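Local coordinates for methyltransferase small domain-containing protein (PDB 1NE2) that has no established function but carries a Rossmann-like methyltransferase fold and is probably an S-adenosylmethionine-dependent transferase, at residues A38-E43 with A190-V195; D85-A90 with F99-V104; D112-N117 with R129-K134. One frame throughout, in Å; residues are numbered along the deposited sequence.

Contact 1: A38-E43 with A190-V195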
loop_
_atom_site.group_PDB
_atom_site.type_symbol
_atom_site.label_atom_id
_atom_site.label_comp_id
_atom_site.label_asym_id
_atom_site.label_seq_id
_atom_site.Cartn_x
_atom_site.Cartn_y
_atom_site.Cartn_z
ATOM N N ALA B 38 11.113 15.424 -9.119
ATOM C CA ALA B 38 10.479 14.978 -10.355
ATOM C C ALA B 38 11.430 14.076 -11.149
ATOM O O ALA B 38 11.016 13.043 -11.662
ATOM C CB ALA B 38 10.062 16.184 -11.196
ATOM N N TYR B 39 12.703 14.464 -11.242
ATOM C CA TYR B 39 13.686 13.666 -11.978
ATOM C C TYR B 39 13.781 12.256 -11.397
ATOM O O TYR B 39 13.708 11.254 -12.121
ATOM C CB TYR B 39 15.069 14.315 -11.905
ATOM C CG TYR B 39 16.149 13.511 -12.595
ATOM C CD1 TYR B 39 16.282 13.536 -13.981
ATOM C CD2 TYR B 39 17.031 12.713 -11.864
ATOM C CE1 TYR B 39 17.265 12.789 -14.628
ATOM C CE2 TYR B 39 18.019 11.959 -12.505
ATOM C CZ TYR B 39 18.128 12.005 -13.887
ATOM O OH TYR B 39 19.094 11.264 -14.535
ATOM N N PHE B 40 13.959 12.198 -10.081
ATOM C CA PHE B 40 14.086 10.946 -9.344
ATOM C C PHE B 40 12.865 10.052 -9.550
ATOM O O PHE B 40 13.003 8.872 -9.897
ATOM C CB PHE B 40 14.285 11.284 -7.858
ATOM C CG PHE B 40 14.341 10.097 -6.937
ATOM C CD1 PHE B 40 15.267 9.073 -7.129
ATOM C CD2 PHE B 40 13.517 10.054 -5.814
ATOM C CE1 PHE B 40 15.376 8.025 -6.208
ATOM C CE2 PHE B 40 13.614 9.018 -4.889
ATOM C CZ PHE B 40 14.551 7.997 -5.085
ATOM N N LEU B 41 11.673 10.617 -9.361
ATOM C CA LEU B 41 10.429 9.855 -9.521
ATOM C C LEU B 41 10.188 9.360 -10.946
ATOM O O LEU B 41 9.709 8.244 -11.136
ATOM C CB LEU B 41 9.228 10.680 -9.048
ATOM C CG LEU B 41 9.169 10.964 -7.539
ATOM C CD1 LEU B 41 7.969 11.869 -7.253
ATOM C CD2 LEU B 41 9.045 9.662 -6.753
ATOM N N ILE B 42 10.516 10.171 -11.946
ATOM C CA ILE B 42 10.316 9.734 -13.322
ATOM C C ILE B 42 11.215 8.531 -13.633
ATOM O O ILE B 42 10.824 7.634 -14.385
ATOM C CB ILE B 42 10.568 10.883 -14.330
ATOM C CG1 ILE B 42 9.499 11.965 -14.157
ATOM C CG2 ILE B 42 10.559 10.340 -15.759
ATOM C CD1 ILE B 42 8.069 11.448 -14.238
ATOM N N GLU B 43 12.414 8.500 -13.055
ATOM C CA GLU B 43 13.295 7.355 -13.275
ATOM C C GLU B 43 12.604 6.093 -12.758
ATOM O O GLU B 43 12.583 5.060 -13.426
ATOM C CB GLU B 43 14.624 7.524 -12.532
ATOM C CG GLU B 43 15.562 8.557 -13.116
ATOM C CD GLU B 43 16.954 8.457 -12.518
ATOM O OE1 GLU B 43 17.058 8.167 -11.308
ATOM O OE2 GLU B 43 17.938 8.668 -13.261
ATOM N N ALA B 190 25.176 14.184 -4.631
ATOM C CA ALA B 190 24.149 13.355 -4.020
ATOM C C ALA B 190 24.194 12.057 -4.809
ATOM O O ALA B 190 24.841 11.982 -5.858
ATOM C CB ALA B 190 22.774 14.013 -4.147
ATOM N N VAL B 191 23.520 11.030 -4.312
ATOM C CA VAL B 191 23.517 9.754 -5.006
ATOM C C VAL B 191 22.133 9.125 -5.017
ATOM O O VAL B 191 21.404 9.171 -4.024
ATOM C CB VAL B 191 24.524 8.760 -4.363
ATOM C CG1 VAL B 191 24.110 8.432 -2.935
ATOM C CG2 VAL B 191 24.607 7.492 -5.201
ATOM N N ILE B 192 21.782 8.556 -6.165
ATOM C CA ILE B 192 20.514 7.872 -6.353
ATOM C C ILE B 192 20.793 6.382 -6.478
ATOM O O ILE B 192 21.606 5.967 -7.309
ATOM C CB ILE B 192 19.800 8.334 -7.645
ATOM C CG1 ILE B 192 19.285 9.767 -7.481
ATOM C CG2 ILE B 192 18.640 7.380 -7.975
ATOM C CD1 ILE B 192 18.673 10.340 -8.755
ATOM N N PHE B 193 20.125 5.592 -5.643
ATOM C CA PHE B 193 20.262 4.138 -5.656
ATOM C C PHE B 193 18.946 3.500 -6.067
ATOM O O PHE B 193 17.884 3.958 -5.657
ATOM C CB PHE B 193 20.633 3.613 -4.263
ATOM C CG PHE B 193 22.100 3.650 -3.971
ATOM C CD1 PHE B 193 22.972 2.793 -4.633
ATOM C CD2 PHE B 193 22.617 4.551 -3.044
ATOM C CE1 PHE B 193 24.347 2.833 -4.375
ATOM C CE2 PHE B 193 23.991 4.597 -2.779
ATOM C CZ PHE B 193 24.851 3.737 -3.447
ATOM N N GLY B 194 19.040 2.458 -6.890
ATOM C CA GLY B 194 17.888 1.691 -7.330
ATOM C C GLY B 194 18.329 0.262 -7.088
ATOM O O GLY B 194 19.363 -0.151 -7.622
ATOM N N VAL B 195 17.574 -0.488 -6.288
ATOM C CA VAL B 195 17.949 -1.864 -5.948
ATOM C C VAL B 195 16.797 -2.863 -6.064
ATOM O O VAL B 195 15.654 -2.550 -5.706
ATOM C CB VAL B 195 18.474 -1.940 -4.486
ATOM C CG1 VAL B 195 19.192 -3.265 -4.255
ATOM C CG2 VAL B 195 19.391 -0.759 -4.186
#
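Ile192 puts both of its branches against helix 34-46 and is met there by Phe40, Glu43 and Tyr39. Its CG2 methyl lies 3.8 Å from Phe40 CE1, at the edge of that ring and near its plane, while the ring and the isoleucine pass one another, pointing opposite ways. The other branch ends in CD1, which approaches the rim of the Tyr39 ring at 4.1 Å from CE2 and passes 3.7 Å from Glu43 OE1. Phe40 reaches the strand because its CG stands anti to the backbone N (chi1 176°), which swings the ring off a CB that does not itself face the strand. Ile192, by contrast, has its CB directed at the helix. The short axes run nearly parallel, 17° apart and 10.7 Å at closest approach, so side chains must bridge the gap. This is a helix laid on one face of the mixed seven-stranded sheet of a Rossmann-like methyltransferase fold, here over strand 187-197, which runs antiparallel to both of its neighbours. Further out, Ile145 of strand 142-147 touches both Phe40 and Ile192. Glu43 CG lies over one face of the Tyr39 ring, 4.2 Å above its plane and offset toward the rim, and Tyr39 OH is hydrogen-bonded to Glu168 on strand 162-173.

Contact 2: D85-A90 with F99-V104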
loop_
_atom_site.group_PDB
_atom_site.type_symbol
_atom_site.label_atom_id
_atom_site.label_comp_id
_atom_site.label_asym_id
_atom_site.label_seq_id
_atom_site.Cartn_x
_atom_site.Cartn_y
_atom_site.Cartn_z
ATOM N N ASP B 85 3.900 17.022 12.713
ATOM C CA ASP B 85 3.715 18.294 12.023
ATOM C C ASP B 85 3.940 18.099 10.527
ATOM O O ASP B 85 3.240 18.686 9.701
ATOM C CB ASP B 85 4.678 19.350 12.573
ATOM C CG ASP B 85 4.280 19.832 13.955
ATOM O OD1 ASP B 85 3.152 20.350 14.099
ATOM O OD2 ASP B 85 5.093 19.695 14.896
ATOM N N ALA B 86 4.912 17.262 10.182
ATOM C CA ALA B 86 5.192 16.992 8.779
ATOM C C ALA B 86 3.987 16.289 8.144
ATOM O O ALA B 86 3.546 16.654 7.055
ATOM C CB ALA B 86 6.442 16.123 8.646
ATOM N N ILE B 87 3.453 15.287 8.835
ATOM C CA ILE B 87 2.310 14.539 8.321
ATOM C C ILE B 87 1.081 15.427 8.156
ATOM O O ILE B 87 0.325 15.286 7.193
ATOM C CB ILE B 87 1.980 13.336 9.238
ATOM C CG1 ILE B 87 3.118 12.308 9.166
ATOM C CG2 ILE B 87 0.661 12.693 8.827
ATOM C CD1 ILE B 87 3.429 11.800 7.741
ATOM N N GLU B 88 0.889 16.353 9.090
ATOM C CA GLU B 88 -0.243 17.263 9.013
ATOM C C GLU B 88 -0.156 18.064 7.715
ATOM O O GLU B 88 -1.156 18.254 7.027
ATOM C CB GLU B 88 -0.243 18.198 10.229
ATOM C CG GLU B 88 -1.488 19.064 10.379
ATOM C CD GLU B 88 -1.533 20.215 9.393
ATOM O OE1 GLU B 88 -0.547 20.981 9.324
ATOM O OE2 GLU B 88 -2.556 20.360 8.694
ATOM N N THR B 89 1.046 18.518 7.376
ATOM C CA THR B 89 1.251 19.284 6.153
ATOM C C THR B 89 1.122 18.384 4.924
ATOM O O THR B 89 0.501 18.762 3.930
ATOM C CB THR B 89 2.641 19.953 6.144
ATOM O OG1 THR B 89 2.719 20.902 7.216
ATOM C CG2 THR B 89 2.883 20.666 4.824
ATOM N N ALA B 90 1.705 17.191 5.000
ATOM C CA ALA B 90 1.660 16.247 3.890
ATOM C C ALA B 90 0.228 15.901 3.493
ATOM O O ALA B 90 -0.098 15.878 2.312
ATOM C CB ALA B 90 2.423 14.976 4.254
ATOM N N PHE B 99 -1.164 8.771 4.463
ATOM C CA PHE B 99 -0.131 9.316 5.345
ATOM C C PHE B 99 -0.340 8.872 6.787
ATOM O O PHE B 99 -1.469 8.758 7.255
ATOM C CB PHE B 99 -0.138 10.846 5.304
ATOM C CG PHE B 99 0.475 11.427 4.066
ATOM C CD1 PHE B 99 1.849 11.357 3.853
ATOM C CD2 PHE B 99 -0.320 12.069 3.121
ATOM C CE1 PHE B 99 2.422 11.922 2.718
ATOM C CE2 PHE B 99 0.244 12.635 1.984
ATOM C CZ PHE B 99 1.616 12.564 1.782
HETATM N N MSE B 100 0.758 8.635 7.494
HETATM C CA MSE B 100 0.684 8.208 8.882
HETATM C C MSE B 100 1.924 8.618 9.654
HETATM O O MSE B 100 3.011 8.751 9.090
HETATM C CB MSE B 100 0.538 6.687 8.947
HETATM C CG MSE B 100 1.643 5.962 8.191
HETATM SE SE MSE B 100 1.428 4.056 8.185
HETATM C CE MSE B 100 -0.007 3.942 6.908
ATOM N N VAL B 101 1.750 8.836 10.954
ATOM C CA VAL B 101 2.868 9.176 11.817
ATOM C C VAL B 101 3.350 7.821 12.319
ATOM O O VAL B 101 2.553 7.017 12.803
ATOM C CB VAL B 101 2.422 10.034 13.025
ATOM C CG1 VAL B 101 3.613 10.316 13.929
ATOM C CG2 VAL B 101 1.809 11.339 12.539
ATOM N N ALA B 102 4.641 7.546 12.182
ATOM C CA ALA B 102 5.164 6.268 12.641
ATOM C C ALA B 102 6.675 6.203 12.616
ATOM O O ALA B 102 7.331 6.912 11.853
ATOM C CB ALA B 102 4.599 5.133 11.785
ATOM N N ASP B 103 7.223 5.357 13.481
ATOM C CA ASP B 103 8.657 5.139 13.518
ATOM C C ASP B 103 8.839 4.014 12.501
ATOM O O ASP B 103 7.919 3.219 12.287
ATOM C CB ASP B 103 9.104 4.662 14.899
ATOM C CG ASP B 103 10.582 4.340 14.947
ATOM O OD1 ASP B 103 11.399 5.275 14.813
ATOM O OD2 ASP B 103 10.927 3.152 15.107
ATOM N N VAL B 104 10.005 3.936 11.878
ATOM C CA VAL B 104 10.240 2.902 10.876
ATOM C C VAL B 104 10.090 1.484 11.433
ATOM O O VAL B 104 9.673 0.568 10.720
ATOM C CB VAL B 104 11.632 3.088 10.210
ATOM C CG1 VAL B 104 12.742 2.881 11.228
ATOM C CG2 VAL B 104 11.784 2.134 9.036
#
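Ile87 and Ala90 of helix 84-93 cover strand 98-101, the outermost of the sheet within this chain, closing the beta-alpha-beta crossover that begins with strand 76-81, a right-handed unit in Rossmann-like folds. The short helix and strand axes are nearly antiparallel, at 167°, and come within 8.0 Å. Ile87 carries the larger share on the helix side. Its CB, directed at the strand, already lies 3.9 Å from Val101 CG2. At the branch point the chain divides: CG2 turns to Phe99 and stops 4.1 Å from its CB, while CG1, anti to the carbonyl carbon (chi1 -67°), comes within 3.7 Å of Val101 CG2, the two side chains meeting at a slant. The tip, CD1, ends against the backbone in a van der Waals contact, 3.4 Å from Met100 O. Beyond the strand, Ile87 also touches Asp81 and Thr60. Met100, a selenomethionine, points away from the helix and packs on Glu75 of the second subunit; its backbone is hydrogen-bonded to Ala79 in the neighbouring strand. Ala90, one helical turn on from Ile87, adds the rest: its methyl sits over a face of the Phe99 ring in a CH-pi contact, 17° off the ring normal. From the same residue the carbonyl oxygen meets the ring as well, with Ala90 O 3.3 Å from Phe99 CE2.

Contact 3: D112-N117 with R129-K134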
loop_
_atom_site.group_PDB
_atom_site.type_symbol
_atom_site.label_atom_id
_atom_site.label_comp_id
_atom_site.label_asym_id
_atom_site.label_seq_id
_atom_site.Cartn_x
_atom_site.Cartn_y
_atom_site.Cartn_z
ATOM N N ASP B 112 5.148 -2.919 -3.286
ATOM C CA ASP B 112 6.003 -3.168 -4.450
ATOM C C ASP B 112 7.307 -2.384 -4.393
ATOM O O ASP B 112 8.405 -2.927 -4.581
ATOM C CB ASP B 112 5.305 -2.731 -5.745
ATOM C CG ASP B 112 4.205 -3.664 -6.171
ATOM O OD1 ASP B 112 4.503 -4.833 -6.480
ATOM O OD2 ASP B 112 3.038 -3.224 -6.211
ATOM N N THR B 113 7.159 -1.090 -4.131
ATOM C CA THR B 113 8.264 -0.149 -4.148
ATOM C C THR B 113 8.450 0.667 -2.878
ATOM O O THR B 113 7.493 1.206 -2.333
ATOM C CB THR B 113 8.050 0.820 -5.326
ATOM O OG1 THR B 113 7.825 0.058 -6.521
ATOM C CG2 THR B 113 9.252 1.739 -5.512
ATOM N N TRP B 114 9.696 0.748 -2.419
ATOM C CA TRP B 114 10.061 1.524 -1.231
ATOM C C TRP B 114 10.927 2.703 -1.669
ATOM O O TRP B 114 11.928 2.526 -2.380
ATOM C CB TRP B 114 10.854 0.646 -0.244
ATOM C CG TRP B 114 11.478 1.361 0.942
ATOM C CD1 TRP B 114 12.567 2.194 0.933
ATOM C CD2 TRP B 114 11.093 1.224 2.316
ATOM N NE1 TRP B 114 12.887 2.572 2.214
ATOM C CE2 TRP B 114 12.000 1.992 3.083
ATOM C CE3 TRP B 114 10.073 0.522 2.972
ATOM C CZ2 TRP B 114 11.921 2.075 4.480
ATOM C CZ3 TRP B 114 9.993 0.607 4.368
ATOM C CH2 TRP B 114 10.917 1.379 5.101
ATOM N N ILE B 115 10.537 3.905 -1.248
ATOM C CA ILE B 115 11.284 5.114 -1.571
ATOM C C ILE B 115 11.702 5.829 -0.295
ATOM O O ILE B 115 10.923 5.933 0.650
ATOM C CB ILE B 115 10.445 6.113 -2.391
ATOM C CG1 ILE B 115 9.979 5.467 -3.698
ATOM C CG2 ILE B 115 11.283 7.356 -2.682
ATOM C CD1 ILE B 115 8.917 6.293 -4.446
HETATM N N MSE B 116 12.936 6.319 -0.268
HETATM C CA MSE B 116 13.435 7.043 0.890
HETATM C C MSE B 116 14.419 8.131 0.472
HETATM O O MSE B 116 15.009 8.076 -0.608
HETATM C CB MSE B 116 14.105 6.074 1.869
HETATM C CG MSE B 116 15.364 5.420 1.328
HETATM SE SE MSE B 116 16.035 4.057 2.528
HETATM C CE MSE B 116 16.817 5.164 3.898
ATOM N N ASN B 117 14.584 9.126 1.338
ATOM C CA ASN B 117 15.490 10.240 1.086
ATOM C C ASN B 117 16.307 10.463 2.362
ATOM O O ASN B 117 16.028 11.380 3.139
ATOM C CB ASN B 117 14.684 11.491 0.721
ATOM C CG ASN B 117 15.555 12.721 0.555
ATOM O OD1 ASN B 117 16.577 12.688 -0.131
ATOM N ND2 ASN B 117 15.146 13.822 1.176
ATOM N N ARG B 129 20.521 2.347 9.670
ATOM C CA ARG B 129 20.464 0.958 9.237
ATOM C C ARG B 129 19.035 0.443 9.360
ATOM O O ARG B 129 18.636 -0.486 8.657
ATOM C CB ARG B 129 21.394 0.088 10.085
ATOM C CG ARG B 129 22.858 0.477 10.001
ATOM C CD ARG B 129 23.744 -0.557 10.676
ATOM N NE ARG B 129 25.155 -0.189 10.614
ATOM C CZ ARG B 129 26.150 -0.966 11.030
ATOM N NH1 ARG B 129 25.893 -2.163 11.541
ATOM N NH2 ARG B 129 27.405 -0.544 10.940
ATOM N N ALA B 130 18.273 1.060 10.259
ATOM C CA ALA B 130 16.886 0.679 10.491
ATOM C C ALA B 130 16.069 0.815 9.211
ATOM O O ALA B 130 15.266 -0.061 8.881
ATOM C CB ALA B 130 16.283 1.545 11.594
ATOM N N PHE B 131 16.272 1.917 8.495
ATOM C CA PHE B 131 15.546 2.143 7.252
ATOM C C PHE B 131 15.940 1.130 6.191
ATOM O O PHE B 131 15.089 0.633 5.459
ATOM C CB PHE B 131 15.792 3.561 6.729
ATOM C CG PHE B 131 14.835 4.577 7.274
ATOM C CD1 PHE B 131 14.780 4.840 8.638
ATOM C CD2 PHE B 131 13.969 5.257 6.424
ATOM C CE1 PHE B 131 13.871 5.768 9.151
ATOM C CE2 PHE B 131 13.056 6.186 6.924
ATOM C CZ PHE B 131 13.006 6.442 8.288
ATOM N N ILE B 132 17.231 0.828 6.102
ATOM C CA ILE B 132 17.699 -0.136 5.119
ATOM C C ILE B 132 17.109 -1.506 5.440
ATOM O O ILE B 132 16.564 -2.179 4.564
ATOM C CB ILE B 132 19.239 -0.225 5.111
ATOM C CG1 ILE B 132 19.831 1.156 4.821
ATOM C CG2 ILE B 132 19.694 -1.221 4.056
ATOM C CD1 ILE B 132 21.344 1.212 4.898
ATOM N N ASP B 133 17.204 -1.912 6.702
ATOM C CA ASP B 133 16.669 -3.202 7.124
ATOM C C ASP B 133 15.174 -3.314 6.852
ATOM O O ASP B 133 14.705 -4.324 6.324
ATOM C CB ASP B 133 16.927 -3.424 8.614
ATOM C CG ASP B 133 18.358 -3.826 8.902
ATOM O OD1 ASP B 133 18.725 -3.886 10.092
ATOM O OD2 ASP B 133 19.111 -4.086 7.940
ATOM N N LYS B 134 14.426 -2.280 7.218
ATOM C CA LYS B 134 12.983 -2.299 7.004
ATOM C C LYS B 134 12.640 -2.370 5.516
ATOM O O LYS B 134 11.705 -3.071 5.118
ATOM C CB LYS B 134 12.340 -1.055 7.618
ATOM C CG LYS B 134 10.814 -1.032 7.521
ATOM C CD LYS B 134 10.130 -1.628 8.746
ATOM C CE LYS B 134 10.362 -3.117 8.904
ATOM N NZ LYS B 134 9.686 -3.637 10.141
#
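Trp114 and Lys134 cross at about a right angle, the aliphatic start of the lysine meeting the far end of the indole. Lys134 CG is 3.4 Å from Trp114 CH2, and Lys134 C lies over one face of the ring system. Trp114 turns its side chain away from its own backbone N (chi1 171°), which carries the six-membered ring to helix 126-138, where CZ2 comes within 3.6 Å of Phe131 O. Two residues along the strand, selenomethionine Met116 crosses the Phe131 side chain obliquely; the bend at chi3 (-75°) brings its CE to 3.4 Å from Phe131 CB. Trp114 and Met116 both direct their CB atoms at the helix, as alternate residues on one face of a strand do. The short axes, 166° apart and 10.3 Å at closest approach, fit the strand-to-helix half of the beta-alpha-beta unit formed by strands 111-116 and 142-147 with helix 126-138. Phe131 also packs on Ala58, on the other side of strand 111-116 from 142-147. Lys134 leads its ammonium away from the strand to a hydrogen bond with Ile107 O. The lysine thus divides its chemistry: methylenes on the indole, charge on a backbone carbonyl, leaving the contact itself to apolar and van der Waals interactions.

How the contacts relate
From the N terminus, helix 34-46 opens the widest loop, which contact 1 closes 147 residues later on strand 187-197. Contacts 2 and 3 are both nested inside it and follow in series: 85-90 with 99-104 closes before 112-117 opens toward 129-134. All three reach the same sheet, contact 2 at its edge strand 98-101 and contact 3 at strand 111-116. Contacts 1 and 3 meet through that strand, where Phe40 CE2 is 3.6 Å from Ile115 CG2. Contacts 2 and 3 meet at Val104, which packs on Phe131, Ala130 and Trp114. Contacts 1 and 2 stay apart, their nearest atoms about 11 Å from each other.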